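Local structure of maleylacetate reductase (Agrobacterium tumefaciens, 3HL0) at residues 126-131 against 140-145; 103-108 against 130-135; 114-119 against 146-151. The protein is a maleylacetate reductase of the iron-containing alcohol dehydrogenase family that binds NAD and probably reduces maleylacetate to 3-oxoadipate. All coordinates share one frame; numbering follows the deposited sequence. Where two conformers were deposited one is given.

Interaction 1. Residues 126-131 against 140-145; sequences VTPILG and TMRGPE. With NAD (nicotinamide-adenine-dinucleotide), chain D.
Leu130 and Met141 face each other as the hydrogen-bonded antiparallel pair between strands 129-134 and 137-142. Leu130 N reaches Met141 O at 2.9 Å in an almost straight bond, 173° at the hydrogen; Met141 N returns to Leu130 O at 3.0 Å along a more bent path, 148°. The pairing runs on past Arg142, where Gly143 N bonds to Pro128 O at 3.1 Å. Arg142 CA offers a CH...O contact to the same Pro128 carbonyl.

Side-chain packing comes mainly from Arg142, which lies alongside Ile129 and Pro128. Its CG sits between the backbone N and the carbonyl carbon (chi1 68°), and further bends at chi2 and chi3 bring the guanidinium over the isoleucine. Ile129 CG1 covers one face of that group toward its rim, while Ile129 CD1 comes within 3.6 Å of Arg142 NH2. Pro128 CG meets Arg142 NH1 obliquely, also at 3.6 Å.

The polar contacts to the cofactor come from the 126-131 side. Thr127 OG1 donates to O7N of the NAD carboxamide at 2.6 Å, and NAD N7N donates to Ile129 O at 2.9 Å, so both polar atoms of the carboxamide are gripped and its rotation is fixed. Thr127 OG1 in turn accepts from Ile129 N at 3.2 Å, which ties the two gripping residues together. Lys104 NZ, from helix 97-110, also bonds to the carbonyls of Thr127 and Ile129. This is a beta hairpin whose first strand is entered through an ST turn, with the nicotinamide end of the NAD site built on that entry.

Interaction 2. Residues 103-108 against 130-135; sequences GKAIAL and LGQTEN
Helix 97-110, whose first residues Gly97 and Ser98 bind NAD, carries the strand 129-134 of the beta hairpin across it, and Leu130 packs onto Ala105 at the crossing. The helix and strand segments run at 91° to each other, with their axes 8.9 Å apart at closest approach. Leu130 CG is anti to the backbone N (chi1 169°), which sends both methyls down onto the helix: Leu130 CD2 lies 3.7 Å from Ala105 CA, and CD1 lies 4.0 Å from Lys104 CB. One turn further along, Leu108 CD2 reaches Leu130 CD2 at 4.0 Å, the two side chains slanting across each other.

Gln132 extends the patch with its amide end. Gln132 OE1 is 3.8 Å from Ala105 CB, and its NE2 is 4.1 Å from Leu108 CD2. The oxygen takes a hydrogen bond from Arg109, which also bonds to Ala105 O. Lys104 touches Leu130 through CB while its extended chain carries NZ away to hydrogen-bond with Ser124 O, its strongest polar partner.

Between the segments themselves the contact is thus van der Waals packing, mostly of leucine methyls against the helix and the glutamine amide, and the directional bonds that locate the buried glutamine oxygen and lysine nitrogen come from residues outside the two segments, Arg109 and Ser124 among them.

Interaction 3. Residues 114-119 against 146-151; sequences QIVIPT and ILPEVV. With CA (calcium ion), chain C; NAD (nicotinamide-adenine-dinucleotide), chain D.
Gln114 meets Pro148 and Glu149 where strands 113-118 and 150-153 begin to pair, as neighbours in the six-stranded parallel sheet of the NAD-binding, Rossmann-like part of the fold. Its side chain runs outward past the loop 146-149. Gln114 CB lies 3.8 Å from Glu149 OE1 and close to Pro148 CB; CG still borders that carboxylate oxygen; CD passes Pro148 CG. At the tip, Gln114 OE1 sits 3.6 Å from Pro148 CG, and Gln114 NE2 donates to Ile146 O at 2.9 Å. Ile146 O lies near the amide plane, yet the nitrogen stands well above the Ile146 carbonyl plane, 57° out of it. NE2 also donates to a water that is itself a calcium ligand and hydrogen-bonds to Glu149 OE1.

Beyond this, Val150 N bonds to Gln114 O, and Val116 N to Val150 O, in parallel register. Val116 CG2 presses on Pro148 CB at 3.5 Å, and Pro118 CG rests on Val151 CG1. Just past the end of the strand, Thr119 O accepts a hydrogen bond from the adenine N6A of NAD at 3.0 Å.

Glu149 bends at chi2 (72°), which turns its carboxylate back to the start of the neighbouring strand. Gln114 N hydrogen-bonds to Glu149 OE1 at 2.8 Å from above the carboxylate plane, while Glu149 OE2 binds the calcium ion at 2.4 Å, with five waters completing the metal's six ligands.

In the fold
Coming from the N terminus, helix 97-110 opens interaction 2 and strand 113-118 then opens interaction 3. Interaction 1 opens at the end of the NAD-binding loop that comes next, and strand 129-134 follows, where interaction 2 closes on residues shared with interaction 1, Leu130 and Gly131. The return strand 137-142 closes the hairpin of interaction 1, and the loop from Ile146 and strand 150-153 finally close interaction 3 in the parallel sheet. Interaction 1 therefore falls wholly within the span of interaction 3, whereas interactions 2 and 3 cross. Spatially, Lys104 reaches from the helix to the hairpin entry and touches Gln114 and Ile146, so hairpin, helix and sheet meet beside the cofactor.

Interaction 1. Residues 126-131 against 140-145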
loop_
_atom_site.group_PDB
_atom_site.type_symbol
_atom_site.label_atom_id
_atom_site.label_comp_id
_atom_site.label_asym_id
_atom_site.label_seq_id
_atom_site.Cartn_x
_atom_site.Cartn_y
_atom_site.Cartn_z
ATOM N N VAL A 126 -5.668 7.287 -19.685
ATOM C CA VAL A 126 -5.807 8.225 -20.815
ATOM C C VAL A 126 -4.689 9.260 -20.864
ATOM O O VAL A 126 -4.856 10.385 -21.378
ATOM C CB VAL A 126 -7.200 8.935 -20.850
ATOM C CG1 VAL A 126 -8.313 7.941 -21.291
ATOM C CG2 VAL A 126 -7.496 9.557 -19.485
ATOM N N THR A 127 -3.513 8.860 -20.384
ATOM C CA THR A 127 -2.350 9.720 -20.544
ATOM C C THR A 127 -1.215 8.995 -21.261
ATOM O O THR A 127 -1.117 7.755 -21.213
ATOM C CB THR A 127 -1.757 10.248 -19.191
ATOM O OG1 THR A 127 -0.844 9.270 -18.666
ATOM C CG2 THR A 127 -2.823 10.622 -18.200
ATOM N N PRO A 128 -0.330 9.752 -21.925
ATOM C CA PRO A 128 0.804 9.126 -22.596
ATOM C C PRO A 128 2.060 9.099 -21.692
ATOM O O PRO A 128 3.177 8.939 -22.199
ATOM C CB PRO A 128 1.021 10.034 -23.813
ATOM C CG PRO A 128 0.731 11.407 -23.249
ATOM C CD PRO A 128 -0.466 11.174 -22.302
ATOM N N ILE A 129 1.860 9.236 -20.372
ATOM C CA ILE A 129 2.982 9.384 -19.434
ATOM C C ILE A 129 3.304 8.056 -18.748
ATOM O O ILE A 129 2.383 7.322 -18.354
ATOM C CB ILE A 129 2.606 10.433 -18.360
ATOM C CG1 ILE A 129 2.160 11.752 -19.022
ATOM C CG2 ILE A 129 3.753 10.687 -17.419
ATOM C CD1 ILE A 129 1.345 12.676 -18.032
ATOM N N LEU A 130 4.599 7.732 -18.612
ATOM C CA LEU A 130 4.996 6.514 -17.904
ATOM C C LEU A 130 6.138 6.820 -16.915
ATOM O O LEU A 130 7.147 7.379 -17.320
ATOM C CB LEU A 130 5.452 5.439 -18.918
ATOM C CG LEU A 130 6.136 4.215 -18.304
ATOM C CD1 LEU A 130 5.197 3.399 -17.387
ATOM C CD2 LEU A 130 6.736 3.335 -19.430
ATOM N N GLY A 131 5.934 6.480 -15.641
ATOM C CA GLY A 131 6.975 6.542 -14.599
ATOM C C GLY A 131 7.494 5.137 -14.317
ATOM O O GLY A 131 6.719 4.175 -14.288
ATOM N N THR A 140 10.678 9.496 -15.555
ATOM C CA THR A 140 9.401 9.760 -16.229
ATOM C C THR A 140 9.667 10.031 -17.688
ATOM O O THR A 140 10.718 10.552 -18.036
ATOM C CB THR A 140 8.627 10.953 -15.628
ATOM O OG1 THR A 140 7.345 11.045 -16.280
ATOM C CG2 THR A 140 9.381 12.274 -15.831
HETATM N N MSE A 141 8.720 9.645 -18.539
HETATM C CA MSE A 141 8.788 9.908 -19.972
HETATM C C MSE A 141 7.371 9.931 -20.502
HETATM O O MSE A 141 6.436 9.571 -19.790
HETATM C CB MSE A 141 9.584 8.814 -20.688
HETATM C CG MSE A 141 9.003 7.416 -20.516
HETATM SE SE MSE A 141 10.004 6.131 -21.582
HETATM C CE MSE A 141 9.277 6.671 -23.302
ATOM N N ARG A 142 7.219 10.341 -21.757
ATOM C CA ARG A 142 5.931 10.342 -22.395
ATOM C C ARG A 142 6.079 10.190 -23.896
ATOM O O ARG A 142 7.140 10.500 -24.468
ATOM C CB ARG A 142 5.155 11.606 -22.040
ATOM C CG ARG A 142 5.742 12.857 -22.630
ATOM C CD ARG A 142 4.624 13.820 -22.910
ATOM N NE ARG A 142 4.082 14.328 -21.673
ATOM C CZ ARG A 142 2.821 14.730 -21.502
ATOM N NH1 ARG A 142 1.928 14.681 -22.489
ATOM N NH2 ARG A 142 2.455 15.165 -20.317
ATOM N N GLY A 143 5.028 9.688 -24.531
ATOM C CA GLY A 143 5.006 9.590 -25.983
ATOM C C GLY A 143 3.793 8.833 -26.463
ATOM O O GLY A 143 3.148 8.135 -25.672
ATOM N N PRO A 144 3.486 8.930 -27.770
ATOM C CA PRO A 144 2.294 8.301 -28.344
ATOM C C PRO A 144 2.270 6.772 -28.212
ATOM O O PRO A 144 1.182 6.173 -28.127
ATOM C CB PRO A 144 2.307 8.763 -29.821
ATOM C CG PRO A 144 3.670 9.370 -30.051
ATOM C CD PRO A 144 4.165 9.831 -28.715
ATOM N N GLU A 145 3.446 6.157 -28.147
ATOM C CA GLU A 145 3.549 4.699 -27.965
ATOM C C GLU A 145 3.126 4.230 -26.547
ATOM O O GLU A 145 3.001 3.021 -26.282
ATOM C CB GLU A 145 4.959 4.196 -28.330
ATOM C CG GLU A 145 6.101 4.558 -27.342
ATOM C CD GLU A 145 6.615 6.020 -27.420
ATOM O OE1 GLU A 145 6.153 6.821 -28.275
ATOM O OE2 GLU A 145 7.504 6.364 -26.589
HETATM P PA NAD D . -2.272 1.653 -7.198
HETATM O O1A NAD D . -2.482 1.272 -8.623
HETATM O O2A NAD D . -0.883 1.706 -6.689
HETATM O O5B NAD D . -3.263 0.787 -6.297
HETATM C C5B NAD D . -3.056 0.762 -4.881
HETATM C C4B NAD D . -3.608 -0.559 -4.364
HETATM O O4B NAD D . -5.028 -0.551 -4.501
HETATM C C3B NAD D . -3.061 -1.763 -5.154
HETATM O O3B NAD D . -2.691 -2.849 -4.286
HETATM C C2B NAD D . -4.245 -2.129 -6.019
HETATM O O2B NAD D . -4.274 -3.496 -6.377
HETATM C C1B NAD D . -5.444 -1.752 -5.136
HETATM N N9A NAD D . -6.681 -1.487 -5.909
HETATM C C8A NAD D . -6.822 -0.642 -6.994
HETATM N N7A NAD D . -8.110 -0.673 -7.407
HETATM C C5A NAD D . -8.812 -1.542 -6.614
HETATM C C6A NAD D . -10.145 -1.950 -6.610
HETATM N N6A NAD D . -11.138 -1.309 -7.279
HETATM N N1A NAD D . -10.503 -2.885 -5.637
HETATM C C2A NAD D . -9.590 -3.353 -4.719
HETATM N N3A NAD D . -8.280 -2.946 -4.713
HETATM C C4A NAD D . -7.905 -2.043 -5.667
HETATM O O3 NAD D . -2.830 3.161 -6.909
HETATM P PN NAD D . -3.109 4.400 -7.920
HETATM O O1N NAD D . -3.191 5.593 -7.025
HETATM O O2N NAD D . -4.256 4.001 -8.733
HETATM O O5D NAD D . -1.798 4.536 -8.825
HETATM C C5D NAD D . -0.601 5.139 -8.343
HETATM C C4D NAD D . 0.479 4.894 -9.397
HETATM O O4D NAD D . -0.001 5.379 -10.643
HETATM C C3D NAD D . 1.724 5.709 -9.068
HETATM O O3D NAD D . 2.863 4.967 -9.530
HETATM C C2D NAD D . 1.528 6.964 -9.886
HETATM O O2D NAD D . 2.732 7.673 -10.183
HETATM C C1D NAD D . 0.861 6.401 -11.127
HETATM N N1N NAD D . 0.086 7.384 -11.873
HETATM C C2N NAD D . 0.470 7.612 -13.160
HETATM C C3N NAD D . -0.229 8.534 -13.911
HETATM C C7N NAD D . 0.250 8.672 -15.297
HETATM O O7N NAD D . -0.486 9.503 -16.052
HETATM N N7N NAD D . 1.346 8.013 -15.745
HETATM C C4N NAD D . -1.381 9.232 -13.404
HETATM C C5N NAD D . -1.751 8.985 -12.081
HETATM C C6N NAD D . -1.004 8.063 -11.325
#

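Interaction 2. Residues 103-108 against 130-135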
loop_
_atom_site.group_PDB
_atom_site.type_symbol
_atom_site.label_atom_id
_atom_site.label_comp_id
_atom_site.label_asym_id
_atom_site.label_seq_id
_atom_site.Cartn_x
_atom_site.Cartn_y
_atom_site.Cartn_z
ATOM N N GLY A 103 1.356 -2.127 -17.847
ATOM C CA GLY A 103 0.929 -2.330 -19.242
ATOM C C GLY A 103 1.596 -1.347 -20.183
ATOM O O GLY A 103 1.963 -1.700 -21.322
ATOM N N LYS A 104 1.759 -0.106 -19.705
ATOM C CA LYS A 104 2.426 0.909 -20.508
ATOM C C LYS A 104 3.895 0.551 -20.715
ATOM O O LYS A 104 4.433 0.736 -21.821
ATOM C CB LYS A 104 2.310 2.283 -19.847
ATOM C CG LYS A 104 0.942 2.956 -19.961
ATOM C CD LYS A 104 0.878 4.188 -19.051
ATOM C CE LYS A 104 -0.226 5.137 -19.550
ATOM N NZ LYS A 104 -0.221 6.415 -18.736
ATOM N N ALA A 105 4.554 0.063 -19.667
ATOM C CA ALA A 105 5.972 -0.293 -19.768
ATOM C C ALA A 105 6.182 -1.487 -20.691
ATOM O O ALA A 105 7.223 -1.566 -21.358
ATOM C CB ALA A 105 6.570 -0.572 -18.379
ATOM N N ILE A 106 5.232 -2.424 -20.701
ATOM C CA ILE A 106 5.278 -3.567 -21.632
ATOM C C ILE A 106 5.053 -3.042 -23.058
ATOM O O ILE A 106 5.783 -3.400 -23.959
ATOM C CB ILE A 106 4.212 -4.646 -21.266
ATOM C CG1 ILE A 106 4.561 -5.301 -19.936
ATOM C CG2 ILE A 106 4.063 -5.692 -22.390
ATOM C CD1 ILE A 106 3.381 -6.100 -19.325
ATOM N N ALA A 107 4.072 -2.161 -23.253
ATOM C CA ALA A 107 3.838 -1.560 -24.573
ATOM C C ALA A 107 5.079 -0.823 -25.096
ATOM O O ALA A 107 5.401 -0.929 -26.302
ATOM C CB ALA A 107 2.630 -0.606 -24.519
ATOM N N LEU A 108 5.779 -0.109 -24.225
ATOM C CA LEU A 108 7.011 0.597 -24.650
ATOM C C LEU A 108 8.030 -0.349 -25.290
ATOM O O LEU A 108 8.741 0.023 -26.227
ATOM C CB LEU A 108 7.655 1.352 -23.474
ATOM C CG LEU A 108 8.963 2.111 -23.690
ATOM C CD1 LEU A 108 8.732 3.295 -24.631
ATOM C CD2 LEU A 108 9.443 2.616 -22.354
ATOM N N LEU A 130 4.599 7.732 -18.612
ATOM C CA LEU A 130 4.996 6.514 -17.904
ATOM C C LEU A 130 6.138 6.820 -16.915
ATOM O O LEU A 130 7.147 7.379 -17.320
ATOM C CB LEU A 130 5.452 5.439 -18.918
ATOM C CG LEU A 130 6.136 4.215 -18.304
ATOM C CD1 LEU A 130 5.197 3.399 -17.387
ATOM C CD2 LEU A 130 6.736 3.335 -19.430
ATOM N N GLY A 131 5.934 6.480 -15.641
ATOM C CA GLY A 131 6.975 6.542 -14.599
ATOM C C GLY A 131 7.494 5.137 -14.317
ATOM O O GLY A 131 6.719 4.175 -14.288
ATOM N N GLN A 132 8.822 5.013 -14.161
ATOM C CA GLN A 132 9.435 3.723 -13.876
ATOM C C GLN A 132 10.497 3.910 -12.798
ATOM O O GLN A 132 10.910 5.031 -12.531
ATOM C CB GLN A 132 10.063 3.117 -15.139
ATOM C CG GLN A 132 9.077 2.986 -16.305
ATOM C CD GLN A 132 9.718 2.438 -17.543
ATOM O OE1 GLN A 132 9.838 1.218 -17.724
ATOM N NE2 GLN A 132 10.142 3.331 -18.424
ATOM N N THR A 133 10.898 2.825 -12.160
ATOM C CA THR A 133 11.995 2.883 -11.199
ATOM C C THR A 133 13.106 2.052 -11.786
ATOM O O THR A 133 12.904 0.900 -12.132
ATOM C CB THR A 133 11.570 2.349 -9.822
ATOM O OG1 THR A 133 10.469 3.135 -9.361
ATOM C CG2 THR A 133 12.716 2.486 -8.795
ATOM N N GLU A 134 14.277 2.661 -11.917
ATOM C CA GLU A 134 15.437 1.958 -12.411
ATOM C C GLU A 134 16.621 2.344 -11.546
ATOM O O GLU A 134 16.832 3.529 -11.299
ATOM C CB GLU A 134 15.701 2.344 -13.862
ATOM C CG GLU A 134 16.744 1.447 -14.516
ATOM C CD GLU A 134 16.796 1.610 -16.023
ATOM O OE1 GLU A 134 16.039 2.454 -16.577
ATOM O OE2 GLU A 134 17.606 0.896 -16.645
ATOM N N ASN A 135 17.373 1.348 -11.076
ATOM C CA ASN A 135 18.519 1.582 -10.175
ATOM C C ASN A 135 18.123 2.480 -9.010
ATOM O O ASN A 135 18.845 3.412 -8.648
ATOM C CB ASN A 135 19.708 2.187 -10.924
ATOM C CG ASN A 135 20.267 1.260 -11.985
ATOM O OD1 ASN A 135 20.144 0.027 -11.900
ATOM N ND2 ASN A 135 20.908 1.851 -12.990
#

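Interaction 3. Residues 114-119 against 146-151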
loop_
_atom_site.group_PDB
_atom_site.type_symbol
_atom_site.label_atom_id
_atom_site.label_comp_id
_atom_site.label_asym_id
_atom_site.label_seq_id
_atom_site.Cartn_x
_atom_site.Cartn_y
_atom_site.Cartn_z
ATOM N N GLN A 114 -2.886 -1.946 -25.807
ATOM C CA GLN A 114 -3.369 -1.946 -24.406
ATOM C C GLN A 114 -4.866 -1.769 -24.337
ATOM O O GLN A 114 -5.411 -0.801 -24.918
ATOM C CB GLN A 114 -2.755 -0.768 -23.650
ATOM C CG GLN A 114 -1.225 -0.795 -23.579
ATOM C CD GLN A 114 -0.700 0.483 -22.979
ATOM O OE1 GLN A 114 -0.830 0.728 -21.780
ATOM N NE2 GLN A 114 -0.113 1.336 -23.825
ATOM N N ILE A 115 -5.534 -2.644 -23.584
ATOM C CA ILE A 115 -6.910 -2.438 -23.176
ATOM C C ILE A 115 -6.821 -2.258 -21.664
ATOM O O ILE A 115 -6.363 -3.168 -20.972
ATOM C CB ILE A 115 -7.769 -3.651 -23.529
ATOM C CG1 ILE A 115 -7.910 -3.788 -25.064
ATOM C CG2 ILE A 115 -9.200 -3.512 -22.913
ATOM C CD1 ILE A 115 -8.460 -5.162 -25.464
ATOM N N VAL A 116 -7.195 -1.086 -21.173
ATOM C CA VAL A 116 -7.054 -0.803 -19.738
ATOM C C VAL A 116 -8.421 -0.824 -19.123
ATOM O O VAL A 116 -9.381 -0.270 -19.696
ATOM C CB VAL A 116 -6.391 0.582 -19.510
ATOM C CG1 VAL A 116 -6.195 0.825 -17.975
ATOM C CG2 VAL A 116 -5.063 0.626 -20.218
ATOM N N ILE A 117 -8.532 -1.508 -17.982
ATOM C CA ILE A 117 -9.780 -1.600 -17.214
ATOM C C ILE A 117 -9.474 -0.954 -15.835
ATOM O O ILE A 117 -9.020 -1.640 -14.883
ATOM C CB ILE A 117 -10.246 -3.071 -17.061
ATOM C CG1 ILE A 117 -10.374 -3.738 -18.432
ATOM C CG2 ILE A 117 -11.634 -3.091 -16.326
ATOM C CD1 ILE A 117 -10.650 -5.247 -18.283
ATOM N N PRO A 118 -9.659 0.386 -15.728
ATOM C CA PRO A 118 -9.196 1.111 -14.526
ATOM C C PRO A 118 -10.102 0.825 -13.347
ATOM O O PRO A 118 -11.309 0.784 -13.505
ATOM C CB PRO A 118 -9.273 2.597 -14.914
ATOM C CG PRO A 118 -9.485 2.636 -16.409
ATOM C CD PRO A 118 -10.118 1.288 -16.809
ATOM N N THR A 119 -9.516 0.707 -12.148
ATOM C CA THR A 119 -10.327 0.416 -10.965
ATOM C C THR A 119 -10.057 1.433 -9.856
ATOM O O THR A 119 -10.496 1.238 -8.730
ATOM C CB THR A 119 -10.090 -1.024 -10.458
ATOM O OG1 THR A 119 -8.701 -1.179 -10.078
ATOM C CG2 THR A 119 -10.430 -2.081 -11.577
ATOM N N ILE A 146 2.919 5.172 -25.631
ATOM C CA ILE A 146 2.495 4.809 -24.249
ATOM C C ILE A 146 0.978 4.897 -24.089
ATOM O O ILE A 146 0.386 4.178 -23.254
ATOM C CB ILE A 146 3.216 5.738 -23.239
ATOM C CG1 ILE A 146 4.725 5.480 -23.331
ATOM C CG2 ILE A 146 2.670 5.575 -21.792
ATOM C CD1 ILE A 146 5.557 6.518 -22.666
ATOM N N LEU A 147 0.342 5.817 -24.825
ATOM C CA LEU A 147 -1.114 6.052 -24.697
ATOM C C LEU A 147 -1.929 4.781 -24.975
ATOM O O LEU A 147 -1.819 4.209 -26.085
ATOM C CB LEU A 147 -1.590 7.175 -25.625
ATOM C CG LEU A 147 -3.042 7.598 -25.451
ATOM C CD1 LEU A 147 -3.337 8.201 -24.057
ATOM C CD2 LEU A 147 -3.341 8.589 -26.569
ATOM N N PRO A 148 -2.727 4.311 -23.981
ATOM C CA PRO A 148 -3.505 3.080 -24.261
ATOM C C PRO A 148 -4.555 3.220 -25.385
ATOM O O PRO A 148 -5.219 4.255 -25.515
ATOM C CB PRO A 148 -4.185 2.754 -22.911
ATOM C CG PRO A 148 -3.235 3.372 -21.900
ATOM C CD PRO A 148 -2.758 4.665 -22.543
ATOM N N GLU A 149 -4.683 2.160 -26.168
ATOM C CA GLU A 149 -5.627 2.125 -27.278
ATOM C C GLU A 149 -7.081 2.144 -26.853
ATOM O O GLU A 149 -7.906 2.775 -27.515
ATOM C CB GLU A 149 -5.408 0.872 -28.113
ATOM C CG GLU A 149 -4.242 0.961 -29.075
ATOM C CD GLU A 149 -2.868 0.914 -28.414
ATOM O OE1 GLU A 149 -2.718 0.477 -27.247
ATOM O OE2 GLU A 149 -1.892 1.355 -29.065
ATOM N N VAL A 150 -7.429 1.380 -25.810
ATOM C CA VAL A 150 -8.825 1.201 -25.461
ATOM C C VAL A 150 -8.959 1.280 -23.936
ATOM O O VAL A 150 -8.107 0.748 -23.232
ATOM C CB VAL A 150 -9.363 -0.181 -25.953
ATOM C CG1 VAL A 150 -10.778 -0.403 -25.491
ATOM C CG2 VAL A 150 -9.244 -0.323 -27.481
ATOM N N VAL A 151 -9.987 1.949 -23.437
ATOM C CA VAL A 151 -10.226 1.947 -21.994
ATOM C C VAL A 151 -11.654 1.487 -21.775
ATOM O O VAL A 151 -12.561 1.945 -22.485
ATOM C CB VAL A 151 -10.096 3.377 -21.436
ATOM C CG1 VAL A 151 -10.350 3.386 -19.934
ATOM C CG2 VAL A 151 -8.736 3.956 -21.752
HETATM CA CA CA C . 0.491 1.610 -28.882
HETATM P PA NAD D . -2.272 1.653 -7.198
HETATM O O1A NAD D . -2.482 1.272 -8.623
HETATM O O2A NAD D . -0.883 1.706 -6.689
HETATM O O5B NAD D . -3.263 0.787 -6.297
HETATM C C5B NAD D . -3.056 0.762 -4.881
HETATM C C4B NAD D . -3.608 -0.559 -4.364
HETATM O O4B NAD D . -5.028 -0.551 -4.501
HETATM C C3B NAD D . -3.061 -1.763 -5.154
HETATM O O3B NAD D . -2.691 -2.849 -4.286
HETATM C C2B NAD D . -4.245 -2.129 -6.019
HETATM O O2B NAD D . -4.274 -3.496 -6.377
HETATM C C1B NAD D . -5.444 -1.752 -5.136
HETATM N N9A NAD D . -6.681 -1.487 -5.909
HETATM C C8A NAD D . -6.822 -0.642 -6.994
HETATM N N7A NAD D . -8.110 -0.673 -7.407
HETATM C C5A NAD D . -8.812 -1.542 -6.614
HETATM C C6A NAD D . -10.145 -1.950 -6.610
HETATM N N6A NAD D . -11.138 -1.309 -7.279
HETATM N N1A NAD D . -10.503 -2.885 -5.637
HETATM C C2A NAD D . -9.590 -3.353 -4.719
HETATM N N3A NAD D . -8.280 -2.946 -4.713
HETATM C C4A NAD D . -7.905 -2.043 -5.667
HETATM O O3 NAD D . -2.830 3.161 -6.909
HETATM P PN NAD D . -3.109 4.400 -7.920
HETATM O O1N NAD D . -3.191 5.593 -7.025
HETATM O O2N NAD D . -4.256 4.001 -8.733
HETATM O O5D NAD D . -1.798 4.536 -8.825
HETATM C C5D NAD D . -0.601 5.139 -8.343
HETATM C C4D NAD D . 0.479 4.894 -9.397
HETATM O O4D NAD D . -0.001 5.379 -10.643
HETATM C C3D NAD D . 1.724 5.709 -9.068
HETATM O O3D NAD D . 2.863 4.967 -9.530
HETATM C C2D NAD D . 1.528 6.964 -9.886
HETATM O O2D NAD D . 2.732 7.673 -10.183
HETATM C C1D NAD D . 0.861 6.401 -11.127
HETATM N N1N NAD D . 0.086 7.384 -11.873
HETATM C C2N NAD D . 0.470 7.612 -13.160
HETATM C C3N NAD D . -0.229 8.534 -13.911
HETATM C C7N NAD D . 0.250 8.672 -15.297
HETATM O O7N NAD D . -0.486 9.503 -16.052
HETATM N N7N NAD D . 1.346 8.013 -15.745
HETATM C C4N NAD D . -1.381 9.232 -13.404
HETATM C C5N NAD D . -1.751 8.985 -12.081
HETATM C C6N NAD D . -1.004 8.063 -11.325
HETATM O O HOH W 1 -0.047 0.345 -26.754
HETATM O O HOH W 2 0.034 3.661 -28.094
HETATM O O HOH W 3 2.597 1.112 -28.190
HETATM O O HOH W 4 1.954 2.126 -30.689
HETATM O O HOH W 5 0.406 -0.620 -29.891
#